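Local structure of hypothetical protein (Archaeoglobus fulgidus, 2H6L) at residues D21-I26 with G103-A108; V46-I51 with S107-A112; Q25-L30 with K85-I90. The protein is of unknown function but binds zinc through a cluster of histidines and carries the PPC (PCC) domain found in plants and prokaryotes. All coordinates share one frame; numbering follows the deposited sequence.

In the fold
After two N-terminal strands the chain enters helix 22-33, from which contacts 1 and 3 both start. The N-terminal turn of the helix meets strand 99-110 in contact 1, closing a loop of 76 residues; its next part, sharing Gln25 and Ile26, meets strand 85-96 in contact 3, a shorter loop whose strand end lies inside the span of contact 1. Contact 2 starts later, on strand 45-55, and ends on strand 99-110, sharing Ser107 and Ala108 with contact 1; its span crosses that of contact 3. Strand 99-110 lies between strands 45-55 and 85-96 in one antiparallel sheet: contacts 1 and 3 lay the helix on that sheet, while contact 2 joins two of its strands. His89 and His104, on neighbouring strands, bind the same zinc ion.

Contact 1: residues D21-I26 with G103-A108; sequences DLVRQI and GHLFSA. With ZN (zinc ion), chain D.
Asp21 reaches across to Ala108 with one carboxylate oxygen and caps its own helix with the other. With CG anti to the backbone N (chi1 -174°), Asp21 OD1 is carried to the strand, where it accepts from Ala108 N at 3.0 Å; the donor comes in on the syn side, 33° out of the carboxylate plane. Asp21 OD2 takes Arg24 N on its anti side at 2.8 Å, so the group is gripped at both oxygens. A water adds a third hold, donating to Asp21 OD2 and to Phe106 O. The next residue answers in the other direction: Leu22 N donates to Ala108 O at 2.7 Å, in a nearly linear approach to the carbonyl. Next to this bond, Leu22 CB and Ala108 CB meet at 4.0 Å. Val23 CG2 touches Leu105 CD2 at 4.0 Å, the two side chains lying alongside and pointing opposite ways, and also rests near Phe106 O. Along the strand, His104 ND1 binds the zinc ion at 2.1 Å, with His89 and His91 as fellow ligands. Phe106 and Ser107 form a classic beta bulge opposite Val50, beside an N-capped helix start set across the strand at 93°.

Contact 2: residues V46-I51 with S107-A112; sequences VRSAVI and SAEVFA
Arg47 and Glu109 find each other through their torsions: Glu109 runs out extended with CG anti to the backbone N (chi1 -170°), while Arg47 starts with CG anti to its carbonyl carbon and bends at chi3 (65°). That bend folds the arginine round OE2, with Arg47 CD at 3.2 Å and NH1 at 2.8 Å from Glu109 OE2. The guanidinium and carboxylate planes stand 78° apart and the NH1 bond is weak and bent, so this salt bridge is not a flat two-bond pair. Arg47 N donates to Glu109 O at 2.9 Å, and Arg47 CG lies at the Phe111 ring edge. A lysine in place of Arg47 has no guanidinium, and Glu109 OE2 would probably lose its NH1 partner and be freer to turn. Along the antiparallel strands, Val50 N gives to Ser107 O at 2.7 Å and Ser107 N returns a bond to Val50 O. Ala108 CB meets Ala49 CB and Val46 CG1, each at 4.0 Å; on the opposite face Ser107 OG sits against Val50 CG2. Thus buried methyls of Ala49, Ala108 and Val46 pack together, while partly exposed Arg47 and Glu109 add a charged link at the corner the chain turns at Arg47.

Contact 3: residues Q25-L30 with K85-I90; sequences QIEEFL and KPFCHI. With ZN (zinc ion), chain D.
Helix 22-33 packs against strand 85-96 of the antiparallel sheet in this PPC-domain protein, and the strand's alternation sends Pro86, Cys88 and Ile90 toward the helix while Phe87 and His89 point away from it. The short axes run at 147° to each other and approach to 8.5 Å. Cys88 SG, anti to the carbonyl carbon (chi1 -66°), is met by two helix side chains one turn apart: Leu30 CD1 lies 3.6 Å from the sulfur and Ile26 CG2 lies 3.7 Å from it. Toward the start of the strand, Leu30 CB rests on the proline ring, touching Pro86 CB at 4.0 Å; toward the other end, the CD1 methyls of Ile26 and Ile90 are more loosely matched. Glu27 flanks this apolar row. Extended beyond CG, its side chain passes Cys88 SG with CG and brings Glu27 OE2 to the backbone, where Cys88 N donates to it at 3.3 Å. The bond is long but fairly straight, 162° at the hydrogen, and uses the anti lone pair of OE2. A water lies 2.7 Å from Pro86 O and only weakly reaches Glu27 OE1. On the reverse side of the strand, His89 NE2 binds the zinc ion at 2.2 Å, with His91 and His104 as further ligands, while His89 ND1 is hydrogen-bonded to Glu114 of a second subunit. That carboxylate is likely to steady the ring and polarise it toward the metal. The strand therefore presents two chemistries: a hydrocarbon and sulfur surface packed on the helix, and a metal-binding imidazole directed away from it.

Contact 1: residues D21-I26 with G103-A108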
loop_
_atom_site.group_PDB
_atom_site.type_symbol
_atom_site.label_atom_id
_atom_site.label_comp_id
_atom_site.label_asym_id
_atom_site.label_seq_id
_atom_site.Cartn_x
_atom_site.Cartn_y
_atom_site.Cartn_z
ATOM N N ASP A 21 6.166 16.607 12.295
ATOM C CA ASP A 21 5.407 16.359 11.068
ATOM C C ASP A 21 5.898 15.144 10.292
ATOM O O ASP A 21 7.091 14.974 10.053
ATOM C CB ASP A 21 5.443 17.578 10.144
ATOM C CG ASP A 21 4.544 17.405 8.928
ATOM O OD1 ASP A 21 3.311 17.442 9.098
ATOM O OD2 ASP A 21 5.065 17.215 7.810
ATOM N N LEU A 22 4.956 14.311 9.876
ATOM C CA LEU A 22 5.280 13.101 9.144
ATOM C C LEU A 22 5.981 13.408 7.822
ATOM O O LEU A 22 7.066 12.900 7.564
ATOM C CB LEU A 22 3.998 12.293 8.902
ATOM C CG LEU A 22 4.185 10.784 8.727
ATOM C CD1 LEU A 22 2.840 10.072 8.732
ATOM C CD2 LEU A 22 4.931 10.529 7.439
ATOM N N VAL A 23 5.368 14.251 6.994
ATOM C CA VAL A 23 5.956 14.594 5.706
ATOM C C VAL A 23 7.327 15.241 5.857
ATOM O O VAL A 23 8.273 14.874 5.166
ATOM C CB VAL A 23 5.055 15.560 4.912
ATOM C CG1 VAL A 23 5.608 15.747 3.502
ATOM C CG2 VAL A 23 3.638 15.030 4.867
ATOM N N ARG A 24 7.438 16.205 6.766
ATOM C CA ARG A 24 8.703 16.904 6.978
ATOM C C ARG A 24 9.863 15.992 7.367
ATOM O O ARG A 24 10.986 16.171 6.886
ATOM C CB ARG A 24 8.535 17.993 8.041
ATOM C CG ARG A 24 7.509 19.059 7.677
ATOM C CD ARG A 24 7.930 19.858 6.455
ATOM N NE ARG A 24 6.882 20.782 6.027
ATOM C CZ ARG A 24 7.016 21.672 5.048
ATOM N NH1 ARG A 24 8.160 21.769 4.384
ATOM N NH2 ARG A 24 6.003 22.463 4.727
ATOM N N GLN A 25 9.603 15.019 8.237
ATOM C CA GLN A 25 10.653 14.102 8.668
ATOM C C GLN A 25 11.179 13.274 7.510
ATOM O O GLN A 25 12.384 13.106 7.354
ATOM C CB GLN A 25 10.139 13.178 9.765
ATOM C CG GLN A 25 9.799 13.911 11.042
ATOM C CD GLN A 25 9.520 12.976 12.197
ATOM O OE1 GLN A 25 10.398 12.235 12.637
ATOM N NE2 GLN A 25 8.292 13.006 12.694
ATOM N N ILE A 26 10.273 12.753 6.696
ATOM C CA ILE A 26 10.681 11.959 5.553
ATOM C C ILE A 26 11.527 12.823 4.623
ATOM O O ILE A 26 12.603 12.414 4.188
ATOM C CB ILE A 26 9.446 11.411 4.792
ATOM C CG1 ILE A 26 8.707 10.407 5.692
ATOM C CG2 ILE A 26 9.880 10.763 3.471
ATOM C CD1 ILE A 26 7.486 9.748 5.059
ATOM N N GLY A 103 -7.353 10.824 1.658
ATOM C CA GLY A 103 -7.043 11.874 0.708
ATOM C C GLY A 103 -5.575 12.170 0.519
ATOM O O GLY A 103 -4.701 11.393 0.914
ATOM N N HIS A 104 -5.319 13.309 -0.116
ATOM C CA HIS A 104 -3.974 13.793 -0.363
ATOM C C HIS A 104 -3.486 14.253 1.017
ATOM O O HIS A 104 -4.206 14.947 1.733
ATOM C CB HIS A 104 -4.038 14.981 -1.334
ATOM C CG HIS A 104 -2.702 15.536 -1.711
ATOM N ND1 HIS A 104 -2.045 15.180 -2.868
ATOM C CD2 HIS A 104 -1.890 16.414 -1.071
ATOM C CE1 HIS A 104 -0.884 15.810 -2.925
ATOM N NE2 HIS A 104 -0.767 16.564 -1.845
ATOM N N LEU A 105 -2.275 13.858 1.393
ATOM C CA LEU A 105 -1.735 14.230 2.695
ATOM C C LEU A 105 -0.936 15.527 2.638
ATOM O O LEU A 105 -0.038 15.672 1.812
ATOM C CB LEU A 105 -0.841 13.108 3.227
ATOM C CG LEU A 105 -0.138 13.369 4.556
ATOM C CD1 LEU A 105 -1.177 13.475 5.666
ATOM C CD2 LEU A 105 0.844 12.235 4.840
ATOM N N PHE A 106 -1.261 16.462 3.525
ATOM C CA PHE A 106 -0.553 17.739 3.579
ATOM C C PHE A 106 0.364 17.766 4.786
ATOM O O PHE A 106 1.529 18.157 4.684
ATOM C CB PHE A 106 -1.545 18.901 3.650
ATOM C CG PHE A 106 -2.271 19.152 2.359
ATOM C CD1 PHE A 106 -1.615 19.730 1.280
ATOM C CD2 PHE A 106 -3.605 18.796 2.217
ATOM C CE1 PHE A 106 -2.276 19.952 0.076
ATOM C CE2 PHE A 106 -4.275 19.012 1.014
ATOM C CZ PHE A 106 -3.611 19.590 -0.055
ATOM N N SER A 107 -0.167 17.351 5.933
ATOM C CA SER A 107 0.619 17.296 7.164
ATOM C C SER A 107 0.002 16.323 8.158
ATOM O O SER A 107 -1.196 16.033 8.111
ATOM C CB SER A 107 0.703 18.673 7.823
ATOM O OG SER A 107 -0.554 19.047 8.369
ATOM N N ALA A 108 0.839 15.829 9.063
ATOM C CA ALA A 108 0.403 14.911 10.097
ATOM C C ALA A 108 1.408 14.923 11.234
ATOM O O ALA A 108 2.615 14.830 11.018
ATOM C CB ALA A 108 0.268 13.501 9.540
HETATM ZN ZN ZN D . -2.329 13.730 -4.428
HETATM O O HOH W 1 3.901 18.801 5.824
#

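Contact 2: residues V46-I51 with S107-A112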
loop_
_atom_site.group_PDB
_atom_site.type_symbol
_atom_site.label_atom_id
_atom_site.label_comp_id
_atom_site.label_asym_id
_atom_site.label_seq_id
_atom_site.Cartn_x
_atom_site.Cartn_y
_atom_site.Cartn_z
ATOM N N VAL A 46 -1.211 8.778 14.145
ATOM C CA VAL A 46 -0.922 10.206 14.199
ATOM C C VAL A 46 -1.808 10.881 15.238
ATOM O O VAL A 46 -2.880 10.380 15.570
ATOM C CB VAL A 46 -1.177 10.883 12.828
ATOM C CG1 VAL A 46 -0.312 10.238 11.752
ATOM C CG2 VAL A 46 -2.640 10.770 12.461
ATOM N N ARG A 47 -1.358 12.028 15.736
ATOM C CA ARG A 47 -2.107 12.792 16.732
ATOM C C ARG A 47 -3.074 13.768 16.063
ATOM O O ARG A 47 -4.035 14.232 16.677
ATOM C CB ARG A 47 -1.133 13.555 17.633
ATOM C CG ARG A 47 -0.026 12.675 18.225
ATOM C CD ARG A 47 0.769 13.457 19.267
ATOM N NE ARG A 47 -0.059 13.813 20.418
ATOM C CZ ARG A 47 0.162 14.864 21.202
ATOM N NH1 ARG A 47 1.188 15.671 20.959
ATOM N NH2 ARG A 47 -0.645 15.108 22.229
ATOM N N SER A 48 -2.808 14.083 14.801
ATOM C CA SER A 48 -3.668 14.990 14.046
ATOM C C SER A 48 -3.188 15.009 12.608
ATOM O O SER A 48 -2.152 14.436 12.289
ATOM C CB SER A 48 -3.595 16.405 14.614
ATOM O OG SER A 48 -2.294 16.941 14.439
ATOM N N ALA A 49 -3.922 15.689 11.739
ATOM C CA ALA A 49 -3.512 15.721 10.353
ATOM C C ALA A 49 -4.296 16.703 9.516
ATOM O O ALA A 49 -5.323 17.234 9.940
ATOM C CB ALA A 49 -3.653 14.319 9.755
ATOM N N VAL A 50 -3.781 16.944 8.317
ATOM C CA VAL A 50 -4.438 17.803 7.352
ATOM C C VAL A 50 -4.394 17.049 6.032
ATOM O O VAL A 50 -3.323 16.752 5.510
ATOM C CB VAL A 50 -3.728 19.164 7.187
ATOM C CG1 VAL A 50 -4.426 19.974 6.091
ATOM C CG2 VAL A 50 -3.766 19.943 8.509
ATOM N N ILE A 51 -5.569 16.716 5.514
ATOM C CA ILE A 51 -5.678 15.993 4.258
ATOM C C ILE A 51 -6.531 16.828 3.317
ATOM O O ILE A 51 -6.918 17.949 3.647
ATOM C CB ILE A 51 -6.362 14.622 4.452
ATOM C CG1 ILE A 51 -7.794 14.821 4.953
ATOM C CG2 ILE A 51 -5.565 13.773 5.444
ATOM C CD1 ILE A 51 -8.616 13.551 4.976
ATOM N N SER A 107 -0.167 17.351 5.933
ATOM C CA SER A 107 0.619 17.296 7.164
ATOM C C SER A 107 0.002 16.323 8.158
ATOM O O SER A 107 -1.196 16.033 8.111
ATOM C CB SER A 107 0.703 18.673 7.823
ATOM O OG SER A 107 -0.554 19.047 8.369
ATOM N N ALA A 108 0.839 15.829 9.063
ATOM C CA ALA A 108 0.403 14.911 10.097
ATOM C C ALA A 108 1.408 14.923 11.234
ATOM O O ALA A 108 2.615 14.830 11.018
ATOM C CB ALA A 108 0.268 13.501 9.540
ATOM N N GLU A 109 0.899 15.068 12.448
ATOM C CA GLU A 109 1.752 15.053 13.622
ATOM C C GLU A 109 1.897 13.581 13.955
ATOM O O GLU A 109 0.905 12.876 14.103
ATOM C CB GLU A 109 1.083 15.782 14.776
ATOM C CG GLU A 109 1.996 16.015 15.959
ATOM C CD GLU A 109 1.307 16.788 17.063
ATOM O OE1 GLU A 109 0.638 17.797 16.747
ATOM O OE2 GLU A 109 1.438 16.392 18.243
ATOM N N VAL A 110 3.134 13.119 14.062
ATOM C CA VAL A 110 3.390 11.718 14.361
ATOM C C VAL A 110 3.209 11.288 15.821
ATOM O O VAL A 110 3.603 12.005 16.751
ATOM C CB VAL A 110 4.820 11.337 13.956
ATOM C CG1 VAL A 110 5.135 9.926 14.438
ATOM C CG2 VAL A 110 4.979 11.439 12.457
ATOM N N PHE A 111 2.610 10.110 16.007
ATOM C CA PHE A 111 2.455 9.525 17.330
ATOM C C PHE A 111 3.508 8.421 17.320
ATOM O O PHE A 111 4.419 8.393 18.155
ATOM C CB PHE A 111 1.073 8.906 17.534
ATOM C CG PHE A 111 0.910 8.249 18.882
ATOM C CD1 PHE A 111 0.814 9.019 20.041
ATOM C CD2 PHE A 111 0.927 6.868 19.003
ATOM C CE1 PHE A 111 0.742 8.425 21.295
ATOM C CE2 PHE A 111 0.857 6.254 20.258
ATOM C CZ PHE A 111 0.767 7.036 21.408
ATOM N N ALA A 112 3.368 7.518 16.352
ATOM C CA ALA A 112 4.301 6.415 16.133
ATOM C C ALA A 112 4.178 6.078 14.653
ATOM O O ALA A 112 3.090 5.750 14.171
ATOM C CB ALA A 112 3.934 5.202 16.988
#

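Contact 3: residues Q25-L30 with K85-I90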
loop_
_atom_site.group_PDB
_atom_site.type_symbol
_atom_site.label_atom_id
_atom_site.label_comp_id
_atom_site.label_asym_id
_atom_site.label_seq_id
_atom_site.Cartn_x
_atom_site.Cartn_y
_atom_site.Cartn_z
ATOM N N GLN A 25 9.603 15.019 8.237
ATOM C CA GLN A 25 10.653 14.102 8.668
ATOM C C GLN A 25 11.179 13.274 7.510
ATOM O O GLN A 25 12.384 13.106 7.354
ATOM C CB GLN A 25 10.139 13.178 9.765
ATOM C CG GLN A 25 9.799 13.911 11.042
ATOM C CD GLN A 25 9.520 12.976 12.197
ATOM O OE1 GLN A 25 10.398 12.235 12.637
ATOM N NE2 GLN A 25 8.292 13.006 12.694
ATOM N N ILE A 26 10.273 12.753 6.696
ATOM C CA ILE A 26 10.681 11.959 5.553
ATOM C C ILE A 26 11.527 12.823 4.623
ATOM O O ILE A 26 12.603 12.414 4.188
ATOM C CB ILE A 26 9.446 11.411 4.792
ATOM C CG1 ILE A 26 8.707 10.407 5.692
ATOM C CG2 ILE A 26 9.880 10.763 3.471
ATOM C CD1 ILE A 26 7.486 9.748 5.059
ATOM N N GLU A 27 11.047 14.025 4.331
ATOM C CA GLU A 27 11.778 14.924 3.449
ATOM C C GLU A 27 13.176 15.220 3.981
ATOM O O GLU A 27 14.116 15.361 3.204
ATOM C CB GLU A 27 10.991 16.226 3.234
ATOM C CG GLU A 27 9.576 15.985 2.692
ATOM C CD GLU A 27 9.032 17.143 1.871
ATOM O OE1 GLU A 27 9.262 18.311 2.255
ATOM O OE2 GLU A 27 8.359 16.883 0.844
ATOM N N GLU A 28 13.326 15.305 5.299
ATOM C CA GLU A 28 14.646 15.567 5.863
ATOM C C GLU A 28 15.527 14.354 5.613
ATOM O O GLU A 28 16.701 14.483 5.266
ATOM C CB GLU A 28 14.546 15.857 7.363
ATOM C CG GLU A 28 13.924 17.215 7.676
ATOM C CD GLU A 28 13.678 17.422 9.159
ATOM O OE1 GLU A 28 14.637 17.281 9.948
ATOM O OE2 GLU A 28 12.526 17.728 9.533
ATOM N N PHE A 29 14.956 13.167 5.783
ATOM C CA PHE A 29 15.702 11.943 5.550
ATOM C C PHE A 29 16.200 11.879 4.103
ATOM O O PHE A 29 17.369 11.576 3.847
ATOM C CB PHE A 29 14.816 10.731 5.820
ATOM C CG PHE A 29 15.450 9.435 5.428
ATOM C CD1 PHE A 29 16.530 8.936 6.140
ATOM C CD2 PHE A 29 14.992 8.731 4.317
ATOM C CE1 PHE A 29 17.152 7.754 5.753
ATOM C CE2 PHE A 29 15.603 7.547 3.921
ATOM C CZ PHE A 29 16.689 7.056 4.641
ATOM N N LEU A 30 15.304 12.162 3.162
ATOM C CA LEU A 30 15.637 12.125 1.742
ATOM C C LEU A 30 16.768 13.086 1.387
ATOM O O LEU A 30 17.675 12.732 0.629
ATOM C CB LEU A 30 14.389 12.445 0.904
ATOM C CG LEU A 30 13.207 11.497 1.160
ATOM C CD1 LEU A 30 11.935 11.999 0.478
ATOM C CD2 LEU A 30 13.580 10.121 0.654
ATOM N N LYS A 85 14.420 19.789 -5.482
ATOM C CA LYS A 85 14.621 19.116 -4.206
ATOM C C LYS A 85 13.625 17.976 -4.058
ATOM O O LYS A 85 12.515 18.032 -4.592
ATOM C CB LYS A 85 14.463 20.100 -3.043
ATOM C CG LYS A 85 13.063 20.658 -2.880
ATOM C CD LYS A 85 12.968 21.586 -1.674
ATOM C CE LYS A 85 13.222 20.846 -0.369
ATOM N NZ LYS A 85 13.083 21.738 0.817
ATOM N N PRO A 86 14.006 16.920 -3.328
ATOM C CA PRO A 86 13.083 15.793 -3.155
ATOM C C PRO A 86 11.711 16.226 -2.632
ATOM O O PRO A 86 11.599 16.882 -1.593
ATOM C CB PRO A 86 13.837 14.870 -2.196
ATOM C CG PRO A 86 14.787 15.797 -1.478
ATOM C CD PRO A 86 15.247 16.715 -2.567
ATOM N N PHE A 87 10.672 15.857 -3.371
ATOM C CA PHE A 87 9.307 16.216 -3.011
ATOM C C PHE A 87 8.424 14.978 -2.828
ATOM O O PHE A 87 8.381 14.105 -3.693
ATOM C CB PHE A 87 8.719 17.109 -4.098
ATOM C CG PHE A 87 7.288 17.474 -3.865
ATOM C CD1 PHE A 87 6.946 18.414 -2.902
ATOM C CD2 PHE A 87 6.278 16.870 -4.604
ATOM C CE1 PHE A 87 5.617 18.750 -2.675
ATOM C CE2 PHE A 87 4.945 17.195 -4.387
ATOM C CZ PHE A 87 4.612 18.140 -3.420
ATOM N N CYS A 88 7.720 14.911 -1.699
ATOM C CA CYS A 88 6.848 13.777 -1.403
ATOM C C CYS A 88 5.400 14.003 -1.829
ATOM O O CYS A 88 4.833 15.065 -1.592
ATOM C CB CYS A 88 6.856 13.459 0.101
ATOM S SG CYS A 88 8.421 12.869 0.795
ATOM N N HIS A 89 4.817 12.989 -2.468
ATOM C CA HIS A 89 3.422 13.011 -2.881
ATOM C C HIS A 89 2.840 11.802 -2.166
ATOM O O HIS A 89 3.106 10.666 -2.546
ATOM C CB HIS A 89 3.269 12.813 -4.384
ATOM C CG HIS A 89 1.846 12.866 -4.845
ATOM N ND1 HIS A 89 1.468 12.597 -6.143
ATOM C CD2 HIS A 89 0.708 13.168 -4.176
ATOM C CE1 HIS A 89 0.159 12.729 -6.252
ATOM N NE2 HIS A 89 -0.328 13.076 -5.073
ATOM N N ILE A 90 2.039 12.045 -1.140
ATOM C CA ILE A 90 1.486 10.949 -0.357
ATOM C C ILE A 90 -0.019 10.976 -0.177
ATOM O O ILE A 90 -0.611 12.025 0.059
ATOM C CB ILE A 90 2.111 10.934 1.056
ATOM C CG1 ILE A 90 3.632 10.895 0.948
ATOM C CG2 ILE A 90 1.575 9.742 1.858
ATOM C CD1 ILE A 90 4.341 11.243 2.242
HETATM ZN ZN ZN D . -2.329 13.730 -4.428
HETATM O O HOH W 2 10.681 19.253 -0.796
#